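Local coordinates for protein monosaccharide-transporting ATPase (Actinobacillus succinogenes, PDB 5DTE) that probably serves as the periplasmic sugar-binding component of an ABC transporter, and holds beta-D-allopyranose in the cleft between its two lobes, at residues K26-N38 against D56-D68. Numbering follows the deposited sequence.
Sequences KPQIALLMKTLSN and DIDLIVQVAEKED. With ALL (beta-D-allopyranose), chain E.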
ATOM      1  N   LYS A  26     -27.209 -16.638   2.401  1.00 35.64           N
ATOM      2  CA  LYS A  26     -26.051 -15.992   3.015  1.00 36.77           C
ATOM      3  C   LYS A  26     -24.899 -15.906   2.032  1.00 43.77           C
ATOM      4  O   LYS A  26     -24.168 -16.874   1.863  1.00 49.68           O
ATOM      5  CB  LYS A  26     -25.600 -16.748   4.264  1.00 34.68           C
ATOM      6  CG  LYS A  26     -24.665 -15.952   5.178  1.00 31.77           C
ATOM      7  CD  LYS A  26     -24.126 -16.827   6.329  1.00 36.29           C
ATOM      8  CE  LYS A  26     -23.343 -16.028   7.401  1.00 40.44           C
ATOM      9  NZ  LYS A  26     -22.442 -16.890   8.269  1.00 26.53           N
ATOM     10  N   PRO A  27     -24.724 -14.735   1.395  1.00 46.31           N
ATOM     11  CA  PRO A  27     -23.812 -14.548   0.262  1.00 39.19           C
ATOM     12  C   PRO A  27     -22.377 -14.887   0.617  1.00 42.04           C
ATOM     13  O   PRO A  27     -21.928 -14.536   1.705  1.00 52.91           O
ATOM     14  CB  PRO A  27     -23.949 -13.057  -0.064  1.00 38.45           C
ATOM     15  CG  PRO A  27     -25.186 -12.608   0.608  1.00 40.33           C
ATOM     16  CD  PRO A  27     -25.312 -13.458   1.828  1.00 49.05           C
ATOM     17  N   GLN A  28     -21.677 -15.546  -0.303  1.00 42.12           N
ATOM     18  CA  GLN A  28     -20.334 -16.085  -0.064  1.00 41.75           C
ATOM     19  C   GLN A  28     -19.283 -15.347  -0.898  1.00 39.08           C
ATOM     20  O   GLN A  28     -19.265 -15.476  -2.124  1.00 40.91           O
ATOM     21  CB  GLN A  28     -20.324 -17.586  -0.376  1.00 46.12           C
ATOM     22  CG  GLN A  28     -18.952 -18.214  -0.451  1.00 48.90           C
ATOM     23  CD  GLN A  28     -19.008 -19.717  -0.660  1.00 45.84           C
ATOM     24  OE1 GLN A  28     -18.637 -20.234  -1.716  1.00 39.45           O
ATOM     25  NE2 GLN A  28     -19.476 -20.426   0.352  1.00 53.96           N
ATOM     26  N   ILE A  29     -18.430 -14.559  -0.233  1.00 32.32           N
ATOM     27  CA  ILE A  29     -17.497 -13.645  -0.912  1.00 27.11           C
ATOM     28  C   ILE A  29     -16.042 -14.041  -0.692  1.00 23.83           C
ATOM     29  O   ILE A  29     -15.665 -14.374   0.417  1.00 18.20           O
ATOM     30  CB  ILE A  29     -17.681 -12.186  -0.437  1.00 26.94           C
ATOM     31  CG1 ILE A  29     -19.025 -11.638  -0.933  1.00 29.46           C
ATOM     32  CG2 ILE A  29     -16.532 -11.310  -0.933  1.00 24.05           C
ATOM     33  CD1 ILE A  29     -19.122 -10.135  -0.968  1.00 24.91           C
ATOM     34  N   ALA A  30     -15.226 -14.019  -1.744  1.00 19.70           N
ATOM     35  CA  ALA A  30     -13.832 -14.401  -1.589  1.00 13.75           C
ATOM     36  C   ALA A  30     -12.952 -13.159  -1.490  1.00 23.32           C
ATOM     37  O   ALA A  30     -13.161 -12.170  -2.195  1.00 25.73           O
ATOM     38  CB  ALA A  30     -13.378 -15.304  -2.737  1.00  8.18           C
ATOM     39  N   LEU A  31     -11.983 -13.220  -0.580  1.00 14.60           N
ATOM     40  CA  LEU A  31     -10.951 -12.209  -0.457  1.00 14.61           C
ATOM     41  C   LEU A  31      -9.613 -12.864  -0.789  1.00 19.85           C
ATOM     42  O   LEU A  31      -9.178 -13.780  -0.102  1.00 24.53           O
ATOM     43  CB  LEU A  31     -10.937 -11.619   0.947  1.00 15.97           C
ATOM     44  CG  LEU A  31      -9.840 -10.588   1.187  1.00 29.82           C
ATOM     45  CD1 LEU A  31     -10.023  -9.433   0.215  1.00 35.25           C
ATOM     46  CD2 LEU A  31      -9.843 -10.088   2.635  1.00 37.78           C
ATOM     47  N   LEU A  32      -8.969 -12.413  -1.853  1.00 18.30           N
ATOM     48  CA  LEU A  32      -7.767 -13.084  -2.330  1.00 27.28           C
ATOM     49  C   LEU A  32      -6.573 -12.159  -2.272  1.00 33.20           C
ATOM     50  O   LEU A  32      -6.496 -11.172  -3.001  1.00 46.19           O
ATOM     51  CB  LEU A  32      -7.978 -13.603  -3.749  1.00 29.62           C
ATOM     52  CG  LEU A  32      -9.105 -14.634  -3.796  1.00 27.80           C
ATOM     53  CD1 LEU A  32      -9.361 -15.093  -5.210  1.00 35.79           C
ATOM     54  CD2 LEU A  32      -8.772 -15.810  -2.900  1.00 17.28           C
ATOM     55  N   MET A  33      -5.631 -12.487  -1.399  1.00 23.94           N
ATOM     56  CA  MET A  33      -4.600 -11.531  -1.019  1.00 15.70           C
ATOM     57  C   MET A  33      -3.199 -11.955  -1.440  1.00 16.71           C
ATOM     58  O   MET A  33      -2.861 -13.132  -1.423  1.00 19.27           O
ATOM     59  CB  MET A  33      -4.666 -11.301   0.493  1.00  7.57           C
ATOM     60  CG  MET A  33      -6.017 -10.795   0.930  1.00  7.20           C
ATOM     61  SD  MET A  33      -6.211 -10.638   2.693  1.00 34.99           S
ATOM     62  CE  MET A  33      -5.101  -9.282   3.024  1.00 27.18           C
ATOM     63  N   LYS A  34      -2.383 -10.976  -1.814  1.00 21.75           N
ATOM     64  CA  LYS A  34      -1.039 -11.250  -2.293  1.00 24.41           C
ATOM     65  C   LYS A  34      -0.108 -11.681  -1.160  1.00 36.54           C
ATOM     66  O   LYS A  34       0.893 -12.371  -1.393  1.00 44.74           O
ATOM     67  CB  LYS A  34      -0.476 -10.023  -3.026  1.00 22.08           C
ATOM     68  CG  LYS A  34      -0.356  -8.741  -2.231  1.00 17.23           C
ATOM     69  CD  LYS A  34      -0.202  -7.543  -3.171  1.00 10.82           C
ATOM     70  CE  LYS A  34       0.530  -6.386  -2.496  1.00 15.25           C
ATOM     71  NZ  LYS A  34       0.742  -5.220  -3.404  1.00 17.64           N
ATOM     72  N   THR A  35      -0.453 -11.303   0.068  1.00 35.18           N
ATOM     73  CA  THR A  35       0.330 -11.708   1.232  1.00 41.23           C
ATOM     74  C   THR A  35      -0.422 -11.441   2.541  1.00 31.49           C
ATOM     75  O   THR A  35      -1.419 -10.729   2.567  1.00 22.15           O
ATOM     76  CB  THR A  35       1.714 -10.981   1.270  1.00 36.21           C
ATOM     77  OG1 THR A  35       2.572 -11.608   2.232  1.00 43.12           O
ATOM     78  CG2 THR A  35       1.557  -9.492   1.596  1.00 22.54           C
ATOM     79  N   LEU A  36       0.065 -12.049   3.615  1.00 33.23           N
ATOM     80  CA  LEU A  36      -0.399 -11.759   4.963  1.00 38.12           C
ATOM     81  C   LEU A  36       0.809 -11.568   5.881  1.00 42.25           C
ATOM     82  O   LEU A  36       0.652 -11.268   7.071  1.00 32.29           O
ATOM     83  CB  LEU A  36      -1.290 -12.879   5.496  1.00 34.87           C
ATOM     84  CG  LEU A  36      -2.801 -12.820   5.290  1.00 26.76           C
ATOM     85  CD1 LEU A  36      -3.428 -14.001   6.002  1.00 13.38           C
ATOM     86  CD2 LEU A  36      -3.403 -11.507   5.788  1.00 23.60           C
ATOM     87  N   SER A  37       2.004 -11.764   5.310  1.00 41.79           N
ATOM     88  CA  SER A  37       3.283 -11.554   5.995  1.00 27.81           C
ATOM     89  C   SER A  37       3.440 -10.118   6.477  1.00 29.05           C
ATOM     90  O   SER A  37       4.076  -9.869   7.499  1.00 41.56           O
ATOM     91  CB  SER A  37       4.451 -11.915   5.071  1.00 33.04           C
ATOM     92  OG  SER A  37       4.395 -13.271   4.660  1.00 43.69           O
ATOM     93  N   ASN A  38       2.869  -9.179   5.726  1.00 30.61           N
ATOM     94  CA  ASN A  38       2.848  -7.770   6.108  1.00 38.54           C
ATOM     95  C   ASN A  38       1.855  -7.525   7.243  1.00 36.82           C
ATOM     96  O   ASN A  38       0.817  -8.173   7.314  1.00 50.45           O
ATOM     97  CB  ASN A  38       2.497  -6.892   4.899  1.00 42.23           C
ATOM     98  CG  ASN A  38       2.917  -5.435   5.082  1.00 45.23           C
ATOM     99  OD1 ASN A  38       3.234  -4.991   6.193  1.00 36.89           O
ATOM    100  ND2 ASN A  38       2.935  -4.688   3.984  1.00 50.40           N
ATOM    101  N   ASP A  56     -23.277 -10.079   7.795  1.00 34.45           N
ATOM    102  CA  ASP A  56     -23.766 -11.449   7.631  1.00 45.62           C
ATOM    103  C   ASP A  56     -23.265 -12.126   6.337  1.00 53.95           C
ATOM    104  O   ASP A  56     -24.006 -12.844   5.660  1.00 56.73           O
ATOM    105  CB  ASP A  56     -25.298 -11.454   7.693  1.00 36.51           C
ATOM    106  CG  ASP A  56     -25.818 -11.426   9.124  1.00 44.03           C
ATOM    107  OD1 ASP A  56     -25.272 -12.177   9.953  1.00 47.25           O
ATOM    108  OD2 ASP A  56     -26.764 -10.666   9.428  1.00 52.69           O
ATOM    109  N   ILE A  57     -21.994 -11.892   6.022  1.00 53.00           N
ATOM    110  CA  ILE A  57     -21.333 -12.445   4.838  1.00 51.33           C
ATOM    111  C   ILE A  57     -20.446 -13.640   5.211  1.00 35.48           C
ATOM    112  O   ILE A  57     -19.720 -13.585   6.206  1.00 28.56           O
ATOM    113  CB  ILE A  57     -20.469 -11.350   4.120  1.00 40.96           C
ATOM    114  CG1 ILE A  57     -21.362 -10.398   3.341  1.00 39.47           C
ATOM    115  CG2 ILE A  57     -19.459 -11.954   3.162  1.00 33.07           C
ATOM    116  CD1 ILE A  57     -22.192 -11.108   2.328  1.00 40.76           C
ATOM    117  N   ASP A  58     -20.512 -14.716   4.426  1.00 24.07           N
ATOM    118  CA  ASP A  58     -19.561 -15.822   4.568  1.00 36.56           C
ATOM    119  C   ASP A  58     -18.288 -15.466   3.809  1.00 34.95           C
ATOM    120  O   ASP A  58     -18.312 -15.364   2.589  1.00 34.95           O
ATOM    121  CB  ASP A  58     -20.148 -17.150   4.057  1.00 46.65           C
ATOM    122  CG  ASP A  58     -20.935 -17.918   5.140  1.00 64.80           C
ATOM    123  OD1 ASP A  58     -20.832 -17.571   6.346  1.00 64.83           O
ATOM    124  OD2 ASP A  58     -21.656 -18.880   4.783  1.00 72.13           O
ATOM    125  N   LEU A  59     -17.182 -15.273   4.532  1.00 38.78           N
ATOM    126  CA  LEU A  59     -15.945 -14.727   3.944  1.00 33.68           C
ATOM    127  C   LEU A  59     -14.786 -15.732   3.781  1.00 29.93           C
ATOM    128  O   LEU A  59     -14.354 -16.369   4.745  1.00 22.56           O
ATOM    129  CB  LEU A  59     -15.454 -13.546   4.776  1.00 23.81           C
ATOM    130  CG  LEU A  59     -14.219 -12.906   4.166  1.00 18.17           C
ATOM    131  CD1 LEU A  59     -14.645 -12.054   2.980  1.00 13.70           C
ATOM    132  CD2 LEU A  59     -13.470 -12.097   5.205  1.00 27.19           C
ATOM    133  N   ILE A  60     -14.269 -15.836   2.559  1.00 29.82           N
ATOM    134  CA  ILE A  60     -13.272 -16.850   2.221  1.00 30.04           C
ATOM    135  C   ILE A  60     -11.916 -16.261   1.884  1.00 29.72           C
ATOM    136  O   ILE A  60     -11.703 -15.805   0.763  1.00 31.06           O
ATOM    137  CB  ILE A  60     -13.721 -17.699   1.020  1.00 26.05           C
ATOM    138  CG1 ILE A  60     -15.222 -17.989   1.090  1.00 29.88           C
ATOM    139  CG2 ILE A  60     -12.915 -18.972   0.945  1.00 15.08           C
ATOM    140  CD1 ILE A  60     -15.655 -19.073   0.136  1.00 30.67           C
ATOM    141  N   VAL A  61     -10.990 -16.305   2.838  1.00 35.34           N
ATOM    142  CA  VAL A  61      -9.648 -15.749   2.640  1.00 34.59           C
ATOM    143  C   VAL A  61      -8.641 -16.780   2.129  1.00 38.80           C
ATOM    144  O   VAL A  61      -8.460 -17.841   2.724  1.00 39.28           O
ATOM    145  CB  VAL A  61      -9.096 -15.136   3.940  1.00 18.02           C
ATOM    146  CG1 VAL A  61      -7.675 -14.682   3.726  1.00 15.97           C
ATOM    147  CG2 VAL A  61      -9.982 -13.983   4.397  1.00  8.18           C
ATOM    148  N   GLN A  62      -7.998 -16.461   1.011  1.00 40.49           N
ATOM    149  CA  GLN A  62      -6.912 -17.279   0.486  1.00 35.68           C
ATOM    150  C   GLN A  62      -5.760 -16.368   0.158  1.00 27.07           C
ATOM    151  O   GLN A  62      -5.937 -15.327  -0.460  1.00 31.55           O
ATOM    152  CB  GLN A  62      -7.325 -18.068  -0.758  1.00 30.93           C
ATOM    153  CG  GLN A  62      -8.624 -18.839  -0.619  1.00 32.80           C
ATOM    154  CD  GLN A  62      -8.609 -20.121  -1.427  1.00 38.59           C
ATOM    155  OE1 GLN A  62      -7.572 -20.511  -1.968  1.00 45.34           O
ATOM    156  NE2 GLN A  62      -9.754 -20.791  -1.503  1.00 32.18           N
ATOM    157  N   VAL A  63      -4.574 -16.776   0.565  1.00 18.79           N
ATOM    158  CA  VAL A  63      -3.402 -15.950   0.438  1.00 10.13           C
ATOM    159  C   VAL A  63      -2.433 -16.636  -0.511  1.00 25.51           C
ATOM    160  O   VAL A  63      -2.324 -17.862  -0.519  1.00 33.29           O
ATOM    161  CB  VAL A  63      -2.801 -15.705   1.826  1.00  9.59           C
ATOM    162  CG1 VAL A  63      -1.475 -14.994   1.774  1.00 10.40           C
ATOM    163  CG2 VAL A  63      -3.794 -14.910   2.631  1.00 24.22           C
ATOM    164  N   ALA A  64      -1.782 -15.842  -1.354  1.00 21.27           N
ATOM    165  CA  ALA A  64      -0.720 -16.325  -2.220  1.00 19.68           C
ATOM    166  C   ALA A  64       0.513 -16.656  -1.381  1.00 34.53           C
ATOM    167  O   ALA A  64       0.698 -16.090  -0.294  1.00 28.00           O
ATOM    168  CB  ALA A  64      -0.390 -15.280  -3.280  1.00 19.66           C
ATOM    169  N   GLU A  65       1.364 -17.557  -1.876  1.00 40.02           N
ATOM    170  CA  GLU A  65       2.477 -18.035  -1.061  1.00 37.45           C
ATOM    171  C   GLU A  65       3.666 -17.074  -1.061  1.00 35.38           C
ATOM    172  O   GLU A  65       4.020 -16.550  -0.013  1.00 41.72           O
ATOM    173  CB  GLU A  65       2.884 -19.441  -1.498  1.00 45.36           C
ATOM    174  CG  GLU A  65       1.902 -20.490  -0.976  1.00 44.34           C
ATOM    175  CD  GLU A  65       2.114 -21.864  -1.560  1.00 44.59           C
ATOM    176  OE1 GLU A  65       3.197 -22.446  -1.325  1.00 49.43           O
ATOM    177  OE2 GLU A  65       1.187 -22.359  -2.241  1.00 35.50           O
ATOM    178  N   LYS A  66       4.294 -16.808  -2.193  1.00 37.83           N
ATOM    179  CA  LYS A  66       5.226 -15.686  -2.158  1.00 43.09           C
ATOM    180  C   LYS A  66       4.450 -14.442  -2.596  1.00 36.46           C
ATOM    181  O   LYS A  66       3.449 -14.531  -3.325  1.00 19.36           O
ATOM    182  CB  LYS A  66       6.512 -15.925  -2.993  1.00 25.92           C
ATOM    183  CG  LYS A  66       6.364 -16.450  -4.411  1.00 36.66           C
ATOM    184  CD  LYS A  66       7.744 -16.619  -5.075  1.00 44.53           C
ATOM    185  CE  LYS A  66       7.642 -16.951  -6.572  1.00 48.23           C
ATOM    186  NZ  LYS A  66       7.557 -15.757  -7.474  1.00 40.34           N
ATOM    187  N   GLU A  67       4.876 -13.289  -2.094  1.00 37.92           N
ATOM    188  CA  GLU A  67       4.151 -12.061  -2.353  1.00 32.07           C
ATOM    189  C   GLU A  67       4.176 -11.765  -3.836  1.00 33.25           C
ATOM    190  O   GLU A  67       3.198 -11.266  -4.377  1.00 26.06           O
ATOM    191  CB  GLU A  67       4.737 -10.893  -1.563  1.00 32.86           C
ATOM    192  CG  GLU A  67       3.832  -9.669  -1.571  1.00 39.54           C
ATOM    193  CD  GLU A  67       4.328  -8.530  -0.688  1.00 41.86           C
ATOM    194  OE1 GLU A  67       3.829  -7.397  -0.866  1.00 34.15           O
ATOM    195  OE2 GLU A  67       5.208  -8.761   0.174  1.00 50.85           O
ATOM    196  N   ASP A  68       5.285 -12.115  -4.491  1.00 39.43           N
ATOM    197  CA  ASP A  68       5.499 -11.790  -5.905  1.00 36.60           C
ATOM    198  C   ASP A  68       5.044 -12.859  -6.910  1.00 31.62           C
ATOM    199  O   ASP A  68       5.166 -12.653  -8.112  1.00 32.98           O
ATOM    200  CB  ASP A  68       6.980 -11.464  -6.158  1.00 27.16           C
ATOM    201  CG  ASP A  68       7.917 -12.514  -5.605  1.00 37.20           C
ATOM    202  OD1 ASP A  68       7.435 -13.567  -5.155  1.00 36.12           O
ATOM    203  OD2 ASP A  68       9.145 -12.293  -5.633  1.00 46.84           O
TER
HETATM  204  C1  ALL E 401       1.196  -2.045  -1.179  1.00 29.89           C
HETATM  205  C2  ALL E 401       0.193  -1.626  -0.121  1.00 25.89           C
HETATM  206  C3  ALL E 401       0.800  -1.533   1.229  1.00 26.39           C
HETATM  207  C4  ALL E 401       1.644  -2.723   1.563  1.00 25.12           C
HETATM  208  C5  ALL E 401       2.702  -2.870   0.483  1.00 12.81           C
HETATM  209  C6  ALL E 401       3.740  -3.900   0.789  1.00  6.27           C
HETATM  210  O1  ALL E 401       0.574  -2.351  -2.366  1.00 45.94           O
HETATM  211  O2  ALL E 401      -0.301  -0.317  -0.482  1.00 25.04           O
HETATM  212  O3  ALL E 401       1.660  -0.352   1.275  1.00 13.47           O
HETATM  213  O4  ALL E 401       2.259  -2.547   2.849  1.00 29.68           O
HETATM  214  O5  ALL E 401       2.006  -3.222  -0.748  1.00 13.34           O
HETATM  215  O6  ALL E 401       3.172  -5.186   0.662  1.00  7.11           O
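D56 of segment 56-68, the C-prime residue of the Schellman motif that closes helix 39-54, has its carbonyl oxygen met by K26 CG. I57 follows and lays its CD1 against the ring of P27, 3.6 Å from P27 CB, while its other branch, CG2, rests on I29. D58 then receives the extended chain of K26, which crosses it at about a right angle. K26 NZ meets D58 OD1 on the syn side at 2.6 Å, well out of the carboxylate plane, in a salt bridge. From here strands 28-33 and 58-63 run parallel, and the even-numbered residues of the second do the bonding. D58, I60 and Q62 give their N-H to the carbonyls of P27, I29 and L31; their own carbonyl oxygens accept from the N-H groups of I29, L31 and M33, each two residues after the carbonyl used by the same residue's N-H. A64 N to M33 O, 2.9 Å, closes the series. L59 and V61 pack with I29 and L31 on one face, whereas I60 turns to the other, its CD1 3.5 Å from Q28 CG. Q62 CB lies alongside L32 CD2, and V63 CG2 meets L36 CD1 at 3.5 Å, the side chains crossing at about a right angle. E67, its CG anti to the backbone N (chi1 -168°) and the chain extended, passes over T35 CG2 so that OE1 accepts from allose O6 at 2.8 Å; K34 NZ reaches sugar O1 at 3.1 Å. Sugar-binding residues in loops after the C-terminal ends of parallel strands are a general feature of alpha/beta folds, used here by each lobe. In this beta-alpha-beta unit helix 39-54 covers the M33 and V61 face, helix 70-82 packs on A30, L32 and Q62, and strand 28-33 separates outermost strand 58-63 from strand 87-90.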